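PDB 1L1E: cyclopropane mycolic acid synthase 3 from Mycobacterium tuberculosis, which probably transfers a methylene group from S-adenosyl-L-methionine to a double bond of mycolic acid chains, making the proximal cyclopropane ring of alpha-mycolates. Local coordinates for residues 162-172 and 276-287; 139-147 and 199-207. All blocks are in the same frame, centred on the assembly; numbering follows the deposited sequence.

In the fold
Contact 1 is a buried strand pair in the central sheet of the S-adenosylmethionine-dependent methyltransferase fold. Contact 2 is a partly buried meeting of two loops beside the bound S-adenosyl-L-homocysteine. Contact 1 is held mainly by a ladder of backbone hydrogen bonds. Contact 2 has a single direct one, and relies on aromatic side chains and a bridging water. The two contacts touch and their segments alternate along the chain. Strand 163-170 joins them: Glu140 OE2 of contact 2 accepts a hydrogen bond from Ile169 N of contact 1. His167, Thr168, Ile169 and Glu140 all line the pocket that holds the carbonate ion.

Contact 1 of 2, residues 162-172 and 276-287. With CO3 (carbonate ion), chain C.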
loop_
_atom_site.group_PDB
_atom_site.type_symbol
_atom_site.label_atom_id
_atom_site.label_comp_id
_atom_site.label_asym_id
_atom_site.label_seq_id
_atom_site.Cartn_x
_atom_site.Cartn_y
_atom_site.Cartn_z
ATOM N N GLY A 162 12.975 13.771 10.521
ATOM C CA GLY A 162 12.167 13.084 9.538
ATOM C C GLY A 162 11.444 11.863 10.079
ATOM O O GLY A 162 11.792 11.295 11.120
ATOM N N LYS A 163 10.412 11.463 9.353
ATOM C CA LYS A 163 9.633 10.302 9.721
ATOM C C LYS A 163 9.080 9.704 8.452
ATOM O O LYS A 163 8.899 10.400 7.452
ATOM C CB LYS A 163 8.493 10.680 10.676
ATOM C CG LYS A 163 7.719 11.931 10.287
ATOM C CD LYS A 163 8.239 13.166 11.027
ATOM C CE LYS A 163 7.965 13.075 12.528
ATOM N NZ LYS A 163 8.491 14.248 13.298
ATOM N N MET A 164 8.851 8.398 8.492
ATOM C CA MET A 164 8.299 7.671 7.365
ATOM C C MET A 164 7.093 6.908 7.887
ATOM O O MET A 164 7.090 6.442 9.038
ATOM C CB MET A 164 9.342 6.690 6.798
ATOM C CG MET A 164 8.781 5.586 5.876
ATOM S SD MET A 164 10.046 4.770 4.814
ATOM C CE MET A 164 10.997 3.848 6.000
ATOM N N LEU A 165 6.057 6.812 7.063
ATOM C CA LEU A 165 4.874 6.055 7.434
ATOM C C LEU A 165 4.948 4.855 6.514
ATOM O O LEU A 165 4.840 4.997 5.300
ATOM C CB LEU A 165 3.587 6.843 7.163
ATOM C CG LEU A 165 2.253 6.183 7.572
ATOM C CD1 LEU A 165 1.929 5.020 6.655
ATOM C CD2 LEU A 165 2.326 5.714 9.033
ATOM N N LEU A 166 5.146 3.679 7.098
ATOM C CA LEU A 166 5.253 2.440 6.350
ATOM C C LEU A 166 3.972 1.652 6.614
ATOM O O LEU A 166 3.720 1.250 7.739
ATOM C CB LEU A 166 6.461 1.638 6.857
ATOM C CG LEU A 166 7.258 0.717 5.931
ATOM C CD1 LEU A 166 7.830 -0.443 6.756
ATOM C CD2 LEU A 166 6.400 0.193 4.816
ATOM N N HIS A 167 3.184 1.436 5.568
ATOM C CA HIS A 167 1.924 0.715 5.651
ATOM C C HIS A 167 2.105 -0.569 4.848
ATOM O O HIS A 167 2.404 -0.527 3.656
ATOM C CB HIS A 167 0.815 1.620 5.085
ATOM C CG HIS A 167 -0.456 0.913 4.737
ATOM N ND1 HIS A 167 -1.693 1.474 4.967
ATOM C CD2 HIS A 167 -0.688 -0.261 4.105
ATOM C CE1 HIS A 167 -2.630 0.678 4.488
ATOM N NE2 HIS A 167 -2.047 -0.382 3.959
ATOM N N THR A 168 1.935 -1.711 5.507
ATOM C CA THR A 168 2.137 -2.992 4.844
ATOM C C THR A 168 1.418 -4.147 5.523
ATOM O O THR A 168 1.120 -4.091 6.714
ATOM C CB THR A 168 3.647 -3.349 4.825
ATOM O OG1 THR A 168 4.359 -2.345 4.093
ATOM C CG2 THR A 168 3.880 -4.700 4.185
ATOM N N ILE A 169 1.146 -5.179 4.733
ATOM C CA ILE A 169 0.521 -6.398 5.203
ATOM C C ILE A 169 1.586 -7.058 6.075
ATOM O O ILE A 169 2.774 -7.002 5.759
ATOM C CB ILE A 169 0.181 -7.346 4.004
ATOM C CG1 ILE A 169 -1.054 -6.821 3.265
ATOM C CG2 ILE A 169 -0.036 -8.787 4.483
ATOM C CD1 ILE A 169 -1.287 -7.493 1.918
ATOM N N VAL A 170 1.165 -7.658 7.180
ATOM C CA VAL A 170 2.107 -8.361 8.077
ATOM C C VAL A 170 1.480 -9.657 8.572
ATOM O O VAL A 170 0.257 -9.827 8.534
ATOM C CB VAL A 170 2.453 -7.501 9.296
ATOM C CG1 VAL A 170 3.146 -6.188 8.927
ATOM C CG2 VAL A 170 1.224 -7.120 10.121
ATOM N N ARG A 171 2.335 -10.550 9.021
ATOM C CA ARG A 171 1.895 -11.844 9.556
ATOM C C ARG A 171 1.689 -11.707 11.062
ATOM O O ARG A 171 2.558 -11.190 11.780
ATOM C CB ARG A 171 2.935 -12.915 9.250
ATOM C CG ARG A 171 3.041 -13.218 7.756
ATOM C CD ARG A 171 4.463 -13.554 7.315
ATOM N NE ARG A 171 4.779 -14.979 7.461
ATOM C CZ ARG A 171 5.634 -15.639 6.672
ATOM N NH1 ARG A 171 6.271 -15.016 5.672
ATOM N NH2 ARG A 171 5.922 -16.941 6.805
ATOM N N PRO A 172 0.553 -12.157 11.613
ATOM C CA PRO A 172 0.294 -12.008 13.033
ATOM C C PRO A 172 1.389 -12.648 13.848
ATOM O O PRO A 172 2.004 -13.654 13.374
ATOM C CB PRO A 172 -1.050 -12.666 13.228
ATOM C CG PRO A 172 -1.530 -13.157 11.871
ATOM C CD PRO A 172 -0.496 -12.822 10.842
ATOM N N GLY A 276 -8.132 -13.570 11.096
ATOM C CA GLY A 276 -6.879 -13.269 11.772
ATOM C C GLY A 276 -5.606 -13.948 11.306
ATOM O O GLY A 276 -4.611 -13.919 12.027
ATOM N N TYR A 277 -5.621 -14.554 10.122
ATOM C CA TYR A 277 -4.430 -15.226 9.590
ATOM C C TYR A 277 -3.372 -14.240 9.108
ATOM O O TYR A 277 -2.185 -14.577 9.010
ATOM C CB TYR A 277 -4.807 -16.153 8.435
ATOM C CG TYR A 277 -5.531 -17.393 8.887
ATOM C CD1 TYR A 277 -6.903 -17.382 9.116
ATOM C CD2 TYR A 277 -4.832 -18.570 9.132
ATOM C CE1 TYR A 277 -7.566 -18.520 9.578
ATOM C CE2 TYR A 277 -5.480 -19.703 9.598
ATOM C CZ TYR A 277 -6.842 -19.678 9.817
ATOM O OH TYR A 277 -7.470 -20.818 10.264
ATOM N N THR A 278 -3.811 -13.027 8.794
ATOM C CA THR A 278 -2.909 -11.983 8.333
ATOM C C THR A 278 -3.392 -10.642 8.884
ATOM O O THR A 278 -4.526 -10.532 9.341
ATOM C CB THR A 278 -2.847 -11.946 6.784
ATOM O OG1 THR A 278 -4.150 -11.687 6.249
ATOM C CG2 THR A 278 -2.364 -13.282 6.251
ATOM N N ASP A 279 -2.534 -9.628 8.851
ATOM C CA ASP A 279 -2.895 -8.310 9.371
ATOM C C ASP A 279 -2.295 -7.223 8.472
ATOM O O ASP A 279 -1.528 -7.516 7.547
ATOM C CB ASP A 279 -2.346 -8.154 10.799
ATOM C CG ASP A 279 -3.166 -7.192 11.661
ATOM O OD1 ASP A 279 -3.557 -6.111 11.182
ATOM O OD2 ASP A 279 -3.406 -7.517 12.842
ATOM N N VAL A 280 -2.667 -5.974 8.737
ATOM C CA VAL A 280 -2.139 -4.828 7.993
ATOM C C VAL A 280 -1.803 -3.783 9.050
ATOM O O VAL A 280 -2.673 -3.361 9.817
ATOM C CB VAL A 280 -3.164 -4.241 7.007
ATOM C CG1 VAL A 280 -2.647 -2.915 6.446
ATOM C CG2 VAL A 280 -3.399 -5.213 5.866
ATOM N N ASP A 281 -0.539 -3.372 9.085
ATOM C CA ASP A 281 -0.066 -2.411 10.066
ATOM C C ASP A 281 0.523 -1.148 9.443
ATOM O O ASP A 281 1.062 -1.174 8.332
ATOM C CB ASP A 281 1.018 -3.047 10.941
ATOM C CG ASP A 281 0.456 -3.874 12.103
ATOM O OD1 ASP A 281 -0.767 -4.100 12.169
ATOM O OD2 ASP A 281 1.262 -4.309 12.953
ATOM N N GLN A 282 0.415 -0.048 10.174
ATOM C CA GLN A 282 0.987 1.212 9.745
ATOM C C GLN A 282 2.047 1.495 10.801
ATOM O O GLN A 282 1.731 1.648 11.986
ATOM C CB GLN A 282 -0.055 2.343 9.742
ATOM C CG GLN A 282 -1.143 2.259 8.656
ATOM C CD GLN A 282 -1.742 3.635 8.327
ATOM O OE1 GLN A 282 -1.754 4.536 9.169
ATOM N NE2 GLN A 282 -2.240 3.797 7.101
ATOM N N PHE A 283 3.306 1.535 10.371
ATOM C CA PHE A 283 4.414 1.797 11.278
ATOM C C PHE A 283 4.898 3.220 11.111
ATOM O O PHE A 283 5.202 3.654 9.999
ATOM C CB PHE A 283 5.605 0.875 10.993
ATOM C CG PHE A 283 5.297 -0.592 11.109
ATOM C CD1 PHE A 283 4.772 -1.291 10.034
ATOM C CD2 PHE A 283 5.577 -1.284 12.288
ATOM C CE1 PHE A 283 4.530 -2.664 10.121
ATOM C CE2 PHE A 283 5.340 -2.654 12.386
ATOM C CZ PHE A 283 4.817 -3.347 11.301
ATOM N N THR A 284 4.966 3.952 12.212
ATOM C CA THR A 284 5.475 5.297 12.149
ATOM C C THR A 284 6.915 5.168 12.622
ATOM O O THR A 284 7.175 4.708 13.736
ATOM C CB THR A 284 4.698 6.253 13.067
ATOM O OG1 THR A 284 3.312 6.266 12.685
ATOM C CG2 THR A 284 5.265 7.665 12.938
ATOM N N LEU A 285 7.845 5.549 11.760
ATOM C CA LEU A 285 9.261 5.458 12.088
ATOM C C LEU A 285 9.930 6.832 12.065
ATOM O O LEU A 285 9.809 7.576 11.091
ATOM C CB LEU A 285 9.954 4.535 11.088
ATOM C CG LEU A 285 9.201 3.249 10.743
ATOM C CD1 LEU A 285 9.943 2.529 9.646
ATOM C CD2 LEU A 285 9.054 2.375 11.967
ATOM N N GLU A 286 10.631 7.163 13.142
ATOM C CA GLU A 286 11.320 8.446 13.234
ATOM C C GLU A 286 12.830 8.265 13.107
ATOM O O GLU A 286 13.407 7.368 13.719
ATOM C CB GLU A 286 10.998 9.128 14.560
ATOM C CG GLU A 286 9.577 9.662 14.646
ATOM C CD GLU A 286 9.352 10.487 15.893
ATOM O OE1 GLU A 286 10.206 11.344 16.185
ATOM O OE2 GLU A 286 8.327 10.285 16.576
ATOM N N LYS A 287 13.465 9.118 12.308
ATOM C CA LYS A 287 14.910 9.039 12.111
ATOM C C LYS A 287 15.623 9.380 13.413
ATOM O O LYS A 287 15.046 10.020 14.291
ATOM C CB LYS A 287 15.349 10.004 11.005
ATOM C CG LYS A 287 16.855 10.034 10.767
ATOM C CD LYS A 287 17.208 10.656 9.421
ATOM C CE LYS A 287 18.709 10.585 9.172
ATOM N NZ LYS A 287 19.099 10.876 7.763
HETATM C C CO3 C . -2.000 -3.081 1.725
HETATM O O1 CO3 C . -0.692 -3.043 2.451
HETATM O O2 CO3 C . -2.203 -3.982 0.722
HETATM O O3 CO3 C . -2.983 -2.222 2.080
#
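Phe283 N donates to Leu166 O at 2.7 Å, nearly straight at 174°. This bond belongs to a regular antiparallel backbone ladder. His167 is held at both ring nitrogens. Its ND1 accepts a hydrogen bond from Gln282 NE2 at 3.2 Å, close to both the ring and amide planes. Those planes are turned 62° apart. At the other ring nitrogen, NE2 of His167 donates to O3 of the carbonate ion at 2.8 Å. Gln282 therefore helps fix the rotation of a ring in the carbonate pocket, and Lys59 holds its OE1. Val280 CG1 stands anti to its backbone N (chi1 170°) and comes 3.6 Å from His167 NE2.

On the face carrying Met164, Leu166, Phe283 and Leu285, Val170 CG1 meets the edge of the Phe283 ring, 4.0 Å from Phe283 CE1. Met164 and Leu285 lie side by side, with Met164 CE and Leu285 CD1 4.0 Å apart.

Strand 163-170 also bonds to parallel strand 132-136, whereas strand 279-286 runs against 221-227. This is the antiparallel end of the methyltransferase sheet. Helix 147-157 packs on Met164, Leu166 and Leu285; Phe273 of helix 256-274 touches Ile169 and Val280 on the other face.

Contact 2 of 2, residues 139-147 and 199-207; sequences FEHFGHQRY and IFPGGWLPS. With SAH (S-adenosyl-L-homocysteine), chain D.
Phe200 turns its ring edge toward one face of His141. The planes stand at 70° in an edge-to-face pair, and Phe200 CD2 lies 3.3 Å from His141 CE1. The Phe200 ring is itself held from both faces: Glu140 CB sits over one, 3.8 Å from Phe200 CE2, and Ile199 CG2 over the other.

A second aromatic group forms round Trp204. His144 CB lies over the face of the Trp204 indole, 3.8 Å from Trp204 CD1. The His144 side chain runs alongside the tryptophan with CG anti to the backbone N (chi1 -180°), which brings its ring edge toward that face of the five-membered ring in an offset edge-to-face pair, planes at 74°. The Tyr147 side chain crosses Trp204 at about a right angle and brings its OH to the indole edge, 3.2 Å from Trp204 CD1. Pro206 CB also packs on Tyr147, while Pro206 CG meets the edge of the Phe139 ring.

One direct hydrogen bond joins the loops, from Trp204 N to Glu140 O at 2.8 Å. A water makes four hydrogen bonds and bridges the loops: it donates to Phe139 O and to Trp204 O across the contact, and accepts from Gly143 N and Tyr147 OH. The type II turn from Phe200 to Gly203 brings Gly203 CA within 3.1 Å of Glu140 O.

His141, Phe142 and Arg146 line the S-adenosyl-L-homocysteine pocket. The edge of the Phe142 ring faces the adenine. The contact thus ties this cofactor loop, which links strand 132-136 to helix 147-157, to the loop between helices 189-199 and 208-216. Strand 163-170 lies against Phe139, Glu140 and Leu205.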
loop_
_atom_site.group_PDB
_atom_site.type_symbol
_atom_site.label_atom_id
_atom_site.label_comp_id
_atom_site.label_asym_id
_atom_site.label_seq_id
_atom_site.Cartn_x
_atom_site.Cartn_y
_atom_site.Cartn_z
ATOM N N PHE A 139 5.814 -2.206 0.147
ATOM C CA PHE A 139 6.734 -3.067 0.879
ATOM C C PHE A 139 6.553 -4.570 0.635
ATOM O O PHE A 139 7.527 -5.319 0.642
ATOM C CB PHE A 139 6.591 -2.765 2.374
ATOM C CG PHE A 139 7.706 -3.290 3.215
ATOM C CD1 PHE A 139 8.900 -2.598 3.313
ATOM C CD2 PHE A 139 7.565 -4.481 3.909
ATOM C CE1 PHE A 139 9.947 -3.089 4.098
ATOM C CE2 PHE A 139 8.597 -4.983 4.693
ATOM C CZ PHE A 139 9.792 -4.289 4.790
ATOM N N GLU A 140 5.315 -5.009 0.431
ATOM C CA GLU A 140 5.032 -6.423 0.195
ATOM C C GLU A 140 5.670 -6.951 -1.090
ATOM O O GLU A 140 5.823 -8.163 -1.256
ATOM C CB GLU A 140 3.519 -6.668 0.135
ATOM C CG GLU A 140 2.775 -6.292 1.405
ATOM C CD GLU A 140 2.154 -4.905 1.333
ATOM O OE1 GLU A 140 2.829 -3.954 0.859
ATOM O OE2 GLU A 140 0.985 -4.776 1.758
ATOM N N HIS A 141 6.033 -6.042 -1.994
ATOM C CA HIS A 141 6.643 -6.422 -3.271
ATOM C C HIS A 141 8.176 -6.398 -3.275
ATOM O O HIS A 141 8.793 -6.823 -4.246
ATOM C CB HIS A 141 6.166 -5.477 -4.378
ATOM C CG HIS A 141 4.696 -5.538 -4.639
ATOM N ND1 HIS A 141 4.129 -6.458 -5.494
ATOM C CD2 HIS A 141 3.675 -4.791 -4.158
ATOM C CE1 HIS A 141 2.822 -6.273 -5.531
ATOM N NE2 HIS A 141 2.521 -5.268 -4.728
ATOM N N PHE A 142 8.784 -5.910 -2.205
ATOM C CA PHE A 142 10.243 -5.777 -2.138
ATOM C C PHE A 142 11.054 -7.075 -2.020
ATOM O O PHE A 142 12.082 -7.235 -2.684
ATOM C CB PHE A 142 10.636 -4.858 -0.972
ATOM C CG PHE A 142 10.054 -3.462 -1.053
ATOM C CD1 PHE A 142 10.160 -2.598 0.032
ATOM C CD2 PHE A 142 9.386 -3.021 -2.193
ATOM C CE1 PHE A 142 9.604 -1.313 -0.014
ATOM C CE2 PHE A 142 8.831 -1.741 -2.245
ATOM C CZ PHE A 142 8.941 -0.888 -1.151
ATOM N N GLY A 143 10.593 -7.987 -1.173
ATOM C CA GLY A 143 11.322 -9.227 -0.969
ATOM C C GLY A 143 12.250 -9.017 0.211
ATOM O O GLY A 143 12.947 -8.009 0.284
ATOM N N HIS A 144 12.252 -9.971 1.133
ATOM C CA HIS A 144 13.061 -9.913 2.343
ATOM C C HIS A 144 14.549 -9.574 2.150
ATOM O O HIS A 144 15.113 -8.821 2.941
ATOM C CB HIS A 144 12.908 -11.243 3.093
ATOM C CG HIS A 144 13.682 -11.319 4.369
ATOM N ND1 HIS A 144 15.048 -11.502 4.402
ATOM C CD2 HIS A 144 13.281 -11.245 5.662
ATOM C CE1 HIS A 144 15.456 -11.538 5.659
ATOM N NE2 HIS A 144 14.403 -11.385 6.443
ATOM N N GLN A 145 15.177 -10.113 1.106
ATOM C CA GLN A 145 16.602 -9.865 0.868
ATOM C C GLN A 145 16.977 -8.401 0.655
ATOM O O GLN A 145 18.154 -8.042 0.737
ATOM C CB GLN A 145 17.101 -10.663 -0.343
ATOM C CG GLN A 145 16.499 -10.214 -1.662
ATOM C CD GLN A 145 15.167 -10.888 -1.956
ATOM O OE1 GLN A 145 14.399 -11.206 -1.044
ATOM N NE2 GLN A 145 14.884 -11.100 -3.240
ATOM N N ARG A 146 15.990 -7.552 0.374
ATOM C CA ARG A 146 16.268 -6.140 0.138
ATOM C C ARG A 146 15.852 -5.230 1.295
ATOM O O ARG A 146 16.047 -4.011 1.233
ATOM C CB ARG A 146 15.561 -5.683 -1.144
ATOM C CG ARG A 146 15.729 -6.635 -2.319
ATOM C CD ARG A 146 16.014 -5.874 -3.589
ATOM N NE ARG A 146 14.917 -4.998 -3.979
ATOM C CZ ARG A 146 15.027 -4.022 -4.878
ATOM N NH1 ARG A 146 16.190 -3.794 -5.477
ATOM N NH2 ARG A 146 13.969 -3.286 -5.191
ATOM N N TYR A 147 15.289 -5.811 2.352
ATOM C CA TYR A 147 14.839 -5.006 3.490
ATOM C C TYR A 147 15.888 -4.066 4.064
ATOM O O TYR A 147 15.626 -2.873 4.220
ATOM C CB TYR A 147 14.287 -5.905 4.607
ATOM C CG TYR A 147 12.940 -6.549 4.296
ATOM C CD1 TYR A 147 12.367 -7.465 5.179
ATOM C CD2 TYR A 147 12.237 -6.231 3.129
ATOM C CE1 TYR A 147 11.125 -8.051 4.913
ATOM C CE2 TYR A 147 10.999 -6.807 2.855
ATOM C CZ TYR A 147 10.445 -7.719 3.748
ATOM O OH TYR A 147 9.218 -8.293 3.479
ATOM N N ILE A 199 -0.171 -12.613 -6.835
ATOM C CA ILE A 199 -0.346 -11.250 -6.335
ATOM C C ILE A 199 0.926 -10.504 -5.943
ATOM O O ILE A 199 1.030 -9.301 -6.175
ATOM C CB ILE A 199 -1.306 -11.230 -5.124
ATOM C CG1 ILE A 199 -2.608 -11.957 -5.481
ATOM C CG2 ILE A 199 -1.597 -9.794 -4.709
ATOM C CD1 ILE A 199 -3.352 -11.362 -6.669
ATOM N N PHE A 200 1.885 -11.201 -5.341
ATOM C CA PHE A 200 3.124 -10.546 -4.934
ATOM C C PHE A 200 4.379 -11.243 -5.477
ATOM O O PHE A 200 5.294 -11.583 -4.723
ATOM C CB PHE A 200 3.187 -10.457 -3.400
ATOM C CG PHE A 200 2.071 -9.639 -2.785
ATOM C CD1 PHE A 200 1.189 -10.215 -1.872
ATOM C CD2 PHE A 200 1.913 -8.295 -3.106
ATOM C CE1 PHE A 200 0.169 -9.464 -1.287
ATOM C CE2 PHE A 200 0.896 -7.534 -2.529
ATOM C CZ PHE A 200 0.024 -8.123 -1.617
ATOM N N PRO A 201 4.442 -11.449 -6.806
ATOM C CA PRO A 201 5.592 -12.105 -7.444
ATOM C C PRO A 201 6.917 -11.500 -6.987
ATOM O O PRO A 201 7.170 -10.309 -7.191
ATOM C CB PRO A 201 5.347 -11.863 -8.933
ATOM C CG PRO A 201 3.861 -11.794 -9.027
ATOM C CD PRO A 201 3.498 -10.955 -7.823
ATOM N N GLY A 202 7.765 -12.327 -6.384
ATOM C CA GLY A 202 9.052 -11.852 -5.906
ATOM C C GLY A 202 8.879 -11.018 -4.651
ATOM O O GLY A 202 9.807 -10.346 -4.197
ATOM N N GLY A 203 7.677 -11.063 -4.092
ATOM C CA GLY A 203 7.388 -10.302 -2.894
ATOM C C GLY A 203 7.581 -11.106 -1.625
ATOM O O GLY A 203 8.221 -12.158 -1.634
ATOM N N TRP A 204 7.009 -10.624 -0.526
ATOM C CA TRP A 204 7.162 -11.307 0.750
ATOM C C TRP A 204 6.312 -10.618 1.803
ATOM O O TRP A 204 6.159 -9.400 1.779
ATOM C CB TRP A 204 8.641 -11.279 1.151
ATOM C CG TRP A 204 8.979 -12.035 2.395
ATOM C CD1 TRP A 204 9.145 -11.524 3.653
ATOM C CD2 TRP A 204 9.204 -13.445 2.501
ATOM N NE1 TRP A 204 9.465 -12.530 4.532
ATOM C CE2 TRP A 204 9.507 -13.718 3.850
ATOM C CE3 TRP A 204 9.179 -14.502 1.584
ATOM C CZ2 TRP A 204 9.785 -15.010 4.307
ATOM C CZ3 TRP A 204 9.454 -15.791 2.043
ATOM C CH2 TRP A 204 9.753 -16.028 3.391
ATOM N N LEU A 205 5.728 -11.403 2.706
ATOM C CA LEU A 205 4.906 -10.852 3.788
ATOM C C LEU A 205 5.765 -10.930 5.041
ATOM O O LEU A 205 6.114 -12.016 5.495
ATOM C CB LEU A 205 3.625 -11.677 3.964
ATOM C CG LEU A 205 2.728 -11.727 2.722
ATOM C CD1 LEU A 205 1.438 -12.481 3.033
ATOM C CD2 LEU A 205 2.413 -10.302 2.273
ATOM N N PRO A 206 6.125 -9.780 5.614
ATOM C CA PRO A 206 6.959 -9.790 6.815
ATOM C C PRO A 206 6.213 -9.987 8.119
ATOM O O PRO A 206 5.000 -9.752 8.202
ATOM C CB PRO A 206 7.628 -8.428 6.769
ATOM C CG PRO A 206 6.511 -7.564 6.267
ATOM C CD PRO A 206 5.945 -8.401 5.119
ATOM N N SER A 207 6.959 -10.440 9.125
ATOM C CA SER A 207 6.444 -10.625 10.462
ATOM C C SER A 207 6.701 -9.272 11.107
ATOM O O SER A 207 7.554 -8.506 10.631
ATOM C CB SER A 207 7.237 -11.710 11.216
ATOM O OG SER A 207 8.536 -11.251 11.587
HETATM N N SAH D . 0.523 3.193 -2.793
HETATM C CA SAH D . -0.502 3.070 -3.830
HETATM C CB SAH D . -0.210 1.860 -4.745
HETATM C CG SAH D . -0.068 0.499 -4.056
HETATM S SD SAH D . 0.266 -0.856 -5.192
HETATM C C SAH D . -1.895 2.905 -3.200
HETATM O O SAH D . -1.981 2.922 -1.969
HETATM O OXT SAH D . -2.871 2.732 -3.945
HETATM C "C5'" SAH D . 2.078 -1.009 -5.030
HETATM C "C4'" SAH D . 2.882 0.163 -5.606
HETATM O "O4'" SAH D . 4.284 0.120 -5.211
HETATM C "C3'" SAH D . 2.903 0.193 -7.132
HETATM O "O3'" SAH D . 2.850 1.578 -7.541
HETATM C "C2'" SAH D . 4.225 -0.437 -7.477
HETATM O "O2'" SAH D . 4.629 -0.137 -8.816
HETATM C "C1'" SAH D . 5.101 0.145 -6.410
HETATM N N9 SAH D . 6.371 -0.581 -6.188
HETATM C C8 SAH D . 6.620 -1.902 -5.992
HETATM N N7 SAH D . 7.851 -2.253 -5.812
HETATM C C5 SAH D . 8.523 -1.040 -5.893
HETATM C C6 SAH D . 9.904 -0.668 -5.786
HETATM N N6 SAH D . 10.883 -1.556 -5.558
HETATM N N1 SAH D . 10.224 0.669 -5.924
HETATM C C2 SAH D . 9.239 1.573 -6.151
HETATM N N3 SAH D . 7.915 1.341 -6.267
HETATM C C4 SAH D . 7.623 0.000 -6.128
HETATM O O HOH W 1 8.295 -7.886 0.952
#